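Local coordinates for acetyl-CoA C-acetyltransferase (Syntrophomonas wolfei subsp. wolfei, PDB 7N7Z), which probably catalyses the reversible condensation of two acetyl-CoA molecules to acetoacetyl-CoA and free CoA, at residues A26-N31 and V204-K209; A14-G19 and A34-N39; V116-S121 and T363-I368. All blocks are in the same frame, centred on the assembly; numbering follows the deposited sequence.

Interaction 1 (A26-N31 and V204-K209)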
loop_
_atom_site.group_PDB
_atom_site.type_symbol
_atom_site.label_atom_id
_atom_site.label_comp_id
_atom_site.label_asym_id
_atom_site.label_seq_id
_atom_site.Cartn_x
_atom_site.Cartn_y
_atom_site.Cartn_z
ATOM N N ALA B 26 14.030 18.006 -1.071
ATOM C CA ALA B 26 13.196 16.811 -1.059
ATOM C C ALA B 26 13.994 15.548 -0.761
ATOM O O ALA B 26 13.414 14.554 -0.310
ATOM C CB ALA B 26 12.479 16.665 -2.401
ATOM N N SER B 27 15.302 15.563 -1.004
ATOM C CA SER B 27 16.153 14.404 -0.772
ATOM C C SER B 27 16.673 14.322 0.657
ATOM O O SER B 27 17.347 13.344 0.996
ATOM C CB SER B 27 17.343 14.432 -1.736
ATOM O OG SER B 27 17.890 15.736 -1.820
ATOM N N VAL B 28 16.384 15.313 1.494
ATOM C CA VAL B 28 16.918 15.393 2.849
ATOM C C VAL B 28 15.781 15.105 3.820
ATOM O O VAL B 28 14.841 15.901 3.947
ATOM C CB VAL B 28 17.555 16.762 3.129
ATOM C CG1 VAL B 28 18.392 16.711 4.401
ATOM C CG2 VAL B 28 18.402 17.201 1.944
ATOM N N ARG B 29 15.864 13.973 4.513
ATOM C CA ARG B 29 14.834 13.608 5.471
ATOM C C ARG B 29 14.859 14.557 6.667
ATOM O O ARG B 29 15.839 15.264 6.921
ATOM C CB ARG B 29 15.019 12.162 5.931
ATOM C CG ARG B 29 15.007 11.145 4.793
ATOM C CD ARG B 29 13.608 10.938 4.228
ATOM N NE ARG B 29 12.669 10.455 5.236
ATOM C CZ ARG B 29 12.611 9.202 5.668
ATOM N NH1 ARG B 29 13.428 8.271 5.204
ATOM N NH2 ARG B 29 11.708 8.876 6.589
ATOM N N ALA B 30 13.752 14.555 7.414
ATOM C CA ALA B 30 13.570 15.535 8.481
ATOM C C ALA B 30 14.704 15.478 9.499
ATOM O O ALA B 30 15.184 16.520 9.961
ATOM C CB ALA B 30 12.223 15.310 9.171
ATOM N N ASN B 31 15.148 14.272 9.862
ATOM C CA ASN B 31 16.161 14.149 10.905
ATOM C C ASN B 31 17.500 14.732 10.472
ATOM O O ASN B 31 18.229 15.288 11.301
ATOM C CB ASN B 31 16.330 12.682 11.301
ATOM C CG ASN B 31 15.089 12.110 11.950
ATOM O OD1 ASN B 31 14.155 12.842 12.279
ATOM N ND2 ASN B 31 15.070 10.795 12.138
ATOM N N VAL B 204 21.806 28.212 7.812
ATOM C CA VAL B 204 22.920 27.288 7.649
ATOM C C VAL B 204 22.636 26.471 6.394
ATOM O O VAL B 204 21.558 25.885 6.285
ATOM C CB VAL B 204 23.114 26.362 8.864
ATOM C CG1 VAL B 204 21.830 25.609 9.199
ATOM C CG2 VAL B 204 24.262 25.391 8.612
ATOM N N PRO B 205 23.546 26.419 5.423
ATOM C CA PRO B 205 23.216 25.762 4.154
ATOM C C PRO B 205 23.091 24.254 4.305
ATOM O O PRO B 205 23.669 23.641 5.206
ATOM C CB PRO B 205 24.390 26.134 3.240
ATOM C CG PRO B 205 25.519 26.428 4.163
ATOM C CD PRO B 205 24.915 26.967 5.429
ATOM N N VAL B 206 22.313 23.662 3.402
ATOM C CA VAL B 206 22.128 22.218 3.323
ATOM C C VAL B 206 22.826 21.724 2.064
ATOM O O VAL B 206 22.565 22.226 0.964
ATOM C CB VAL B 206 20.638 21.839 3.309
ATOM C CG1 VAL B 206 20.478 20.329 3.183
ATOM C CG2 VAL B 206 19.950 22.352 4.562
ATOM N N VAL B 207 23.705 20.742 2.225
ATOM C CA VAL B 207 24.542 20.247 1.139
ATOM C C VAL B 207 23.969 18.924 0.647
ATOM O O VAL B 207 23.851 17.962 1.416
ATOM C CB VAL B 207 26.001 20.088 1.593
ATOM C CG1 VAL B 207 26.807 19.397 0.523
ATOM C CG2 VAL B 207 26.603 21.444 1.920
ATOM N N ILE B 208 23.618 18.876 -0.635
ATOM C CA ILE B 208 23.103 17.663 -1.262
ATOM C C ILE B 208 24.288 16.895 -1.836
ATOM O O ILE B 208 25.009 17.407 -2.702
ATOM C CB ILE B 208 22.076 17.988 -2.360
ATOM C CG1 ILE B 208 21.116 19.105 -1.921
ATOM C CG2 ILE B 208 21.316 16.724 -2.766
ATOM C CD1 ILE B 208 20.001 18.666 -0.988
ATOM N N LYS B 209 24.490 15.667 -1.361
ATOM C CA LYS B 209 25.652 14.867 -1.751
ATOM C C LYS B 209 25.310 14.011 -2.971
ATOM O O LYS B 209 25.206 12.784 -2.913
ATOM C CB LYS B 209 26.121 14.010 -0.582
ATOM C CG LYS B 209 26.813 14.790 0.520
ATOM C CD LYS B 209 28.293 14.975 0.226
ATOM C CE LYS B 209 28.975 15.800 1.307
ATOM N NZ LYS B 209 28.908 15.139 2.640
#
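Val-28 and Ser-27, on the turn leading into helix 30-45, meet Val-206 and Ile-208 on a small beta-hairpin, in a case of how the thiolase fold fastens its inserted loop domain. In this family that domain is a long excursion between the last two strands of the N-terminal half, and the hairpin formed by strands 206-208 and 215-217 belongs to it. The contact is apolar, with no hydrogen bond from one segment to the other. One methyl does most of the work: CG2 of Val-28 touches CD1 of Ile-208 at 3.6 Å, the two side chains crossing at a slant. The same CG2 faces CG1 of Val-206 at 4.0 Å, and these two valines approach tip to tip. Val-28 can serve both because its first torsion (-166°) turns CG1 opposite the backbone N, leaving CG2, opposite the carbonyl carbon, as the methyl that points to the strand. Ile-208 straddles the hydroxyl of Ser-27, whose OG is 3.7 Å from CG2 of the isoleucine. The longer branch of Ile-208 folds back to the same oxygen, with CD1 also 3.7 Å from OG of Ser-27.

Further out, backbone bonds of Val-206 to Ile-217 and of Ile-208 to Lys-215 hold the strand within its hairpin. Leu-33, on the first turn of the helix, is touched by both Val-28 and Val-206 and continues the apolar patch toward the helix, whereas Ser-27 is exposed. The turn is anchored in its own right. Arg-29 occupies the N-cap position of the helix and packs on Gln-130 of the second subunit, and at the start of the turn, ND2 of Asn-124 is hydrogen-bonded to the carbonyl oxygen of Ala-26.

Interaction 2 (A14-G19 and A34-N39)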
loop_
_atom_site.group_PDB
_atom_site.type_symbol
_atom_site.label_atom_id
_atom_site.label_comp_id
_atom_site.label_asym_id
_atom_site.label_seq_id
_atom_site.Cartn_x
_atom_site.Cartn_y
_atom_site.Cartn_z
ATOM N N ALA B 14 19.686 28.925 14.565
ATOM C CA ALA B 14 19.985 28.627 13.172
ATOM C C ALA B 14 18.772 27.975 12.530
ATOM O O ALA B 14 17.924 27.387 13.206
ATOM C CB ALA B 14 21.209 27.715 13.041
ATOM N N ARG B 15 18.702 28.099 11.208
ATOM C CA ARG B 15 17.696 27.404 10.421
ATOM C C ARG B 15 18.291 27.082 9.060
ATOM O O ARG B 15 19.232 27.734 8.601
ATOM C CB ARG B 15 16.413 28.232 10.269
ATOM C CG ARG B 15 16.541 29.490 9.410
ATOM C CD ARG B 15 15.168 29.997 8.987
ATOM N NE ARG B 15 15.232 31.218 8.189
ATOM C CZ ARG B 15 15.175 31.266 6.863
ATOM N NH1 ARG B 15 15.090 30.167 6.131
ATOM N NH2 ARG B 15 15.205 32.450 6.256
ATOM N N THR B 16 17.741 26.056 8.426
ATOM C CA THR B 16 18.071 25.758 7.044
ATOM C C THR B 16 17.241 26.649 6.135
ATOM O O THR B 16 16.309 27.321 6.583
ATOM C CB THR B 16 17.812 24.284 6.746
ATOM O OG1 THR B 16 16.401 24.049 6.669
ATOM C CG2 THR B 16 18.413 23.397 7.830
ATOM N N PRO B 17 17.560 26.694 4.844
ATOM C CA PRO B 17 16.657 27.353 3.898
ATOM C C PRO B 17 15.305 26.657 3.884
ATOM O O PRO B 17 15.177 25.483 4.238
ATOM C CB PRO B 17 17.378 27.213 2.550
ATOM C CG PRO B 17 18.811 26.976 2.900
ATOM C CD PRO B 17 18.787 26.206 4.190
ATOM N N ILE B 18 14.284 27.402 3.480
ATOM C CA ILE B 18 12.936 26.863 3.345
ATOM C C ILE B 18 12.787 26.360 1.913
ATOM O O ILE B 18 12.689 27.152 0.973
ATOM C CB ILE B 18 11.869 27.909 3.692
ATOM C CG1 ILE B 18 12.088 28.420 5.119
ATOM C CG2 ILE B 18 10.471 27.314 3.551
ATOM C CD1 ILE B 18 11.120 29.502 5.546
ATOM N N GLY B 19 12.780 25.036 1.750
ATOM C CA GLY B 19 12.724 24.445 0.433
ATOM C C GLY B 19 11.306 24.256 -0.074
ATOM O O GLY B 19 10.347 24.201 0.693
ATOM N N ALA B 34 17.264 18.437 10.705
ATOM C CA ALA B 34 17.340 18.801 12.114
ATOM C C ALA B 34 18.777 18.769 12.615
ATOM O O ALA B 34 19.190 19.633 13.397
ATOM C CB ALA B 34 16.465 17.859 12.943
ATOM N N ILE B 35 19.556 17.779 12.174
ATOM C CA ILE B 35 20.941 17.667 12.621
ATOM C C ILE B 35 21.752 18.866 12.147
ATOM O O ILE B 35 22.577 19.411 12.892
ATOM C CB ILE B 35 21.551 16.340 12.131
ATOM C CG1 ILE B 35 21.090 15.189 13.028
ATOM C CG2 ILE B 35 23.072 16.417 12.109
ATOM C CD1 ILE B 35 21.183 13.835 12.375
ATOM N N ILE B 36 21.534 19.298 10.904
ATOM C CA ILE B 36 22.279 20.436 10.374
ATOM C C ILE B 36 21.922 21.705 11.139
ATOM O O ILE B 36 22.801 22.474 11.545
ATOM C CB ILE B 36 22.021 20.591 8.864
ATOM C CG1 ILE B 36 22.654 19.426 8.100
ATOM C CG2 ILE B 36 22.572 21.922 8.363
ATOM C CD1 ILE B 36 22.180 19.296 6.666
ATOM N N ALA B 37 20.626 21.937 11.359
ATOM C CA ALA B 37 20.205 23.124 12.096
ATOM C C ALA B 37 20.667 23.066 13.546
ATOM O O ALA B 37 21.089 24.083 14.111
ATOM C CB ALA B 37 18.685 23.272 12.026
ATOM N N ALA B 38 20.596 21.886 14.167
ATOM C CA ALA B 38 21.008 21.757 15.560
ATOM C C ALA B 38 22.502 22.007 15.718
ATOM O O ALA B 38 22.926 22.721 16.635
ATOM C CB ALA B 38 20.637 20.373 16.092
ATOM N N ASN B 39 23.318 21.419 14.838
ATOM C CA ASN B 39 24.759 21.640 14.911
ATOM C C ASN B 39 25.096 23.114 14.735
ATOM O O ASN B 39 25.975 23.646 15.423
ATOM C CB ASN B 39 25.471 20.797 13.854
ATOM C CG ASN B 39 25.681 19.364 14.297
ATOM O OD1 ASN B 39 25.922 19.093 15.474
ATOM N ND2 ASN B 39 25.588 18.436 13.352
#
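Ala-14 and Thr-16 lean on Ala-37 of the helix, and between them in sequence the flat guanidinium of Arg-15 braces the chain from its other side. At the edge of that group, in its plane, lies the backbone N of Ile-18. NH1 of Arg-15 is hydrogen-bonded to the carbonyl oxygen of Thr-16 at 3.1 Å, a bent bond with an N-H...O angle of 138°. The acceptor stands 25° out of the guanidinium plane. The group also has two acidic partners: Glu-202, in a salt bridge with NE, and Asp-220, whose OD1 takes NH1 of Arg-15 and the N of Ile-18 together, clamping the guanidinium to the chain just beyond Pro-17.

Thr-16 divides its two branches between the sheet and the helix. Its first torsion (73°) tucks OG1 against the backbone, where it donates to the carbonyl oxygen of Pro-17 at 3.1 Å and is also bonded to the N of Ala-257. The methyl is thereby turned to the helix: CG2 of Thr-16 rests 4.2 Å from CB of Ala-37. A looser touch, 4.4 Å, joins that CG2 to CG2 of Ile-36. Two residues earlier on the strand, CB of Ala-14 sits 3.8 Å from the carbonyl oxygen of the same Ala-37, so a bare methyl bears directly on helix backbone. Small residues thus let strand and helix lie close, with Leu-33 and Ala-40 extending the interface along the helix. Strand 8-20, helix 30-45 and strand 54-58 form a beta-alpha-beta crossover that passes over strands 254-264 and 113-121, and this packing of its helix onto its first strand is the opening unit of the N-terminal half of the thiolase fold.

Interaction 3 (V116-S121 and T363-I368)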
loop_
_atom_site.group_PDB
_atom_site.type_symbol
_atom_site.label_atom_id
_atom_site.label_comp_id
_atom_site.label_asym_id
_atom_site.label_seq_id
_atom_site.Cartn_x
_atom_site.Cartn_y
_atom_site.Cartn_z
ATOM N N VAL B 116 16.477 22.875 21.465
ATOM C CA VAL B 116 15.155 22.802 20.854
ATOM C C VAL B 116 15.347 22.692 19.349
ATOM O O VAL B 116 15.985 23.557 18.737
ATOM C CB VAL B 116 14.282 24.016 21.208
ATOM C CG1 VAL B 116 12.935 23.925 20.499
ATOM C CG2 VAL B 116 14.090 24.113 22.710
ATOM N N THR B 117 14.807 21.631 18.760
ATOM C CA THR B 117 14.812 21.445 17.317
ATOM C C THR B 117 13.378 21.471 16.808
ATOM O O THR B 117 12.466 20.955 17.463
ATOM C CB THR B 117 15.481 20.126 16.918
ATOM O OG1 THR B 117 14.773 19.028 17.504
ATOM C CG2 THR B 117 16.929 20.103 17.378
ATOM N N ALA B 118 13.185 22.082 15.643
ATOM C CA ALA B 118 11.871 22.184 15.019
ATOM C C ALA B 118 12.048 21.907 13.535
ATOM O O ALA B 118 12.810 22.609 12.864
ATOM C CB ALA B 118 11.252 23.565 15.250
ATOM N N VAL B 119 11.359 20.888 13.023
ATOM C CA VAL B 119 11.610 20.413 11.670
ATOM C C VAL B 119 10.313 19.923 11.048
ATOM O O VAL B 119 9.419 19.416 11.734
ATOM C CB VAL B 119 12.675 19.291 11.655
ATOM C CG1 VAL B 119 12.170 18.063 12.404
ATOM C CG2 VAL B 119 13.040 18.933 10.222
ATOM N N GLU B 120 10.222 20.079 9.730
ATOM C CA GLU B 120 9.144 19.482 8.949
ATOM C C GLU B 120 9.665 19.277 7.536
ATOM O O GLU B 120 9.958 20.251 6.836
ATOM C CB GLU B 120 7.898 20.361 8.948
ATOM C CG GLU B 120 6.618 19.601 8.627
ATOM C CD GLU B 120 6.294 18.548 9.664
ATOM O OE1 GLU B 120 6.147 18.914 10.848
ATOM O OE2 GLU B 120 6.191 17.358 9.301
ATOM N N SER B 121 9.795 18.019 7.124
ATOM C CA SER B 121 10.156 17.663 5.755
ATOM C C SER B 121 8.884 17.142 5.092
ATOM O O SER B 121 8.662 15.935 4.980
ATOM C CB SER B 121 11.284 16.634 5.726
ATOM O OG SER B 121 11.452 16.100 4.423
ATOM N N THR B 363 7.998 26.000 11.672
ATOM C CA THR B 363 7.672 27.420 11.595
ATOM C C THR B 363 7.600 28.058 12.975
ATOM O O THR B 363 8.034 29.201 13.161
ATOM C CB THR B 363 6.348 27.611 10.856
ATOM O OG1 THR B 363 6.491 27.188 9.495
ATOM C CG2 THR B 363 5.925 29.074 10.892
ATOM N N GLY B 364 7.043 27.343 13.954
ATOM C CA GLY B 364 6.901 27.913 15.284
ATOM C C GLY B 364 8.202 28.473 15.824
ATOM O O GLY B 364 8.214 29.512 16.490
ATOM N N LEU B 365 9.314 27.790 15.549
ATOM C CA LEU B 365 10.628 28.274 15.952
ATOM C C LEU B 365 11.304 29.093 14.863
ATOM O O LEU B 365 12.148 29.941 15.172
ATOM C CB LEU B 365 11.529 27.098 16.337
ATOM C CG LEU B 365 12.939 27.459 16.812
ATOM C CD1 LEU B 365 12.886 28.371 18.029
ATOM C CD2 LEU B 365 13.732 26.198 17.118
ATOM N N ARG B 366 10.956 28.854 13.598
ATOM C CA ARG B 366 11.546 29.620 12.506
ATOM C C ARG B 366 11.333 31.114 12.712
ATOM O O ARG B 366 12.276 31.909 12.613
ATOM C CB ARG B 366 10.945 29.175 11.171
ATOM C CG ARG B 366 11.861 29.373 9.970
ATOM C CD ARG B 366 11.792 30.797 9.430
ATOM N NE ARG B 366 10.477 31.108 8.879
ATOM C CZ ARG B 366 9.985 32.333 8.746
ATOM N NH1 ARG B 366 10.676 33.401 9.113
ATOM N NH2 ARG B 366 8.770 32.491 8.230
ATOM N N ILE B 367 10.094 31.517 13.003
ATOM C CA ILE B 367 9.790 32.935 13.125
ATOM C C ILE B 367 10.429 33.542 14.367
ATOM O O ILE B 367 10.660 34.755 14.406
ATOM C CB ILE B 367 8.265 33.157 13.117
ATOM C CG1 ILE B 367 7.595 32.457 14.300
ATOM C CG2 ILE B 367 7.667 32.657 11.805
ATOM C CD1 ILE B 367 6.144 32.861 14.486
ATOM N N ILE B 368 10.723 32.734 15.387
ATOM C CA ILE B 368 11.504 33.239 16.512
ATOM C C ILE B 368 12.937 33.507 16.072
ATOM O O ILE B 368 13.523 34.543 16.406
ATOM C CB ILE B 368 11.457 32.251 17.690
ATOM C CG1 ILE B 368 10.055 32.181 18.293
ATOM C CG2 ILE B 368 12.446 32.660 18.765
ATOM C CD1 ILE B 368 9.827 30.926 19.104
#
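Leu-365 meets Ala-118 already at its first side-chain carbon, where CB of the leucine lies 3.7 Å from CB of the alanine. From there the chain extends with CG opposite the backbone N (chi1 -179°), and this carries its branches along strand 113-121 toward Val-116. CD2 remains 4.1 Å from CB of Ala-118 while passing it. At the tip, the same CD2 of Leu-365 comes 3.8 Å from the carbonyl oxygen of Val-116. It also reaches CG1 of Val-116 at 4.2 Å, the two side chains slanting across one another.

The pair illustrates how the layered alpha-beta-alpha-beta-alpha fold of thiolases is sewn together: a helix of the C-terminal half, 360-378, packs on a strand of the N-terminal half. Thr-99 of helix 94-107, the partner of helix 360-378 in the central helical layer, and Ala-258 of the adjoining strand also touch Leu-365. Nearer the start of helix 360-378, Thr-363 points away from the strand, and its OG1 is hydrogen-bonded both to the carbonyl oxygen of Pro-359 and to ND1 of His-358, the predicted proton acceptor.

How the interactions relate
The three contacts descend from the surface toward the middle of the subunit. Interactions 1 and 2, with centres about 8 Å apart, share helix 30-45 and are joined directly where N of Val-204 lies 2.7 Å from O of Arg-15, a probable hydrogen bond. Interaction 2 in turn adjoins interaction 3, about 9 Å away between centres: the aliphatic part of Arg-15 packs on Arg-366, CD to CD at 3.5 Å, and Ala-38 packs on Thr-117. Of the three, interaction 3 is nearest to the predicted active site, the side chain of Ala-118 being about 10 Å from that of His-358 and about 11 Å from that of Cys-92; the other two lie away from it.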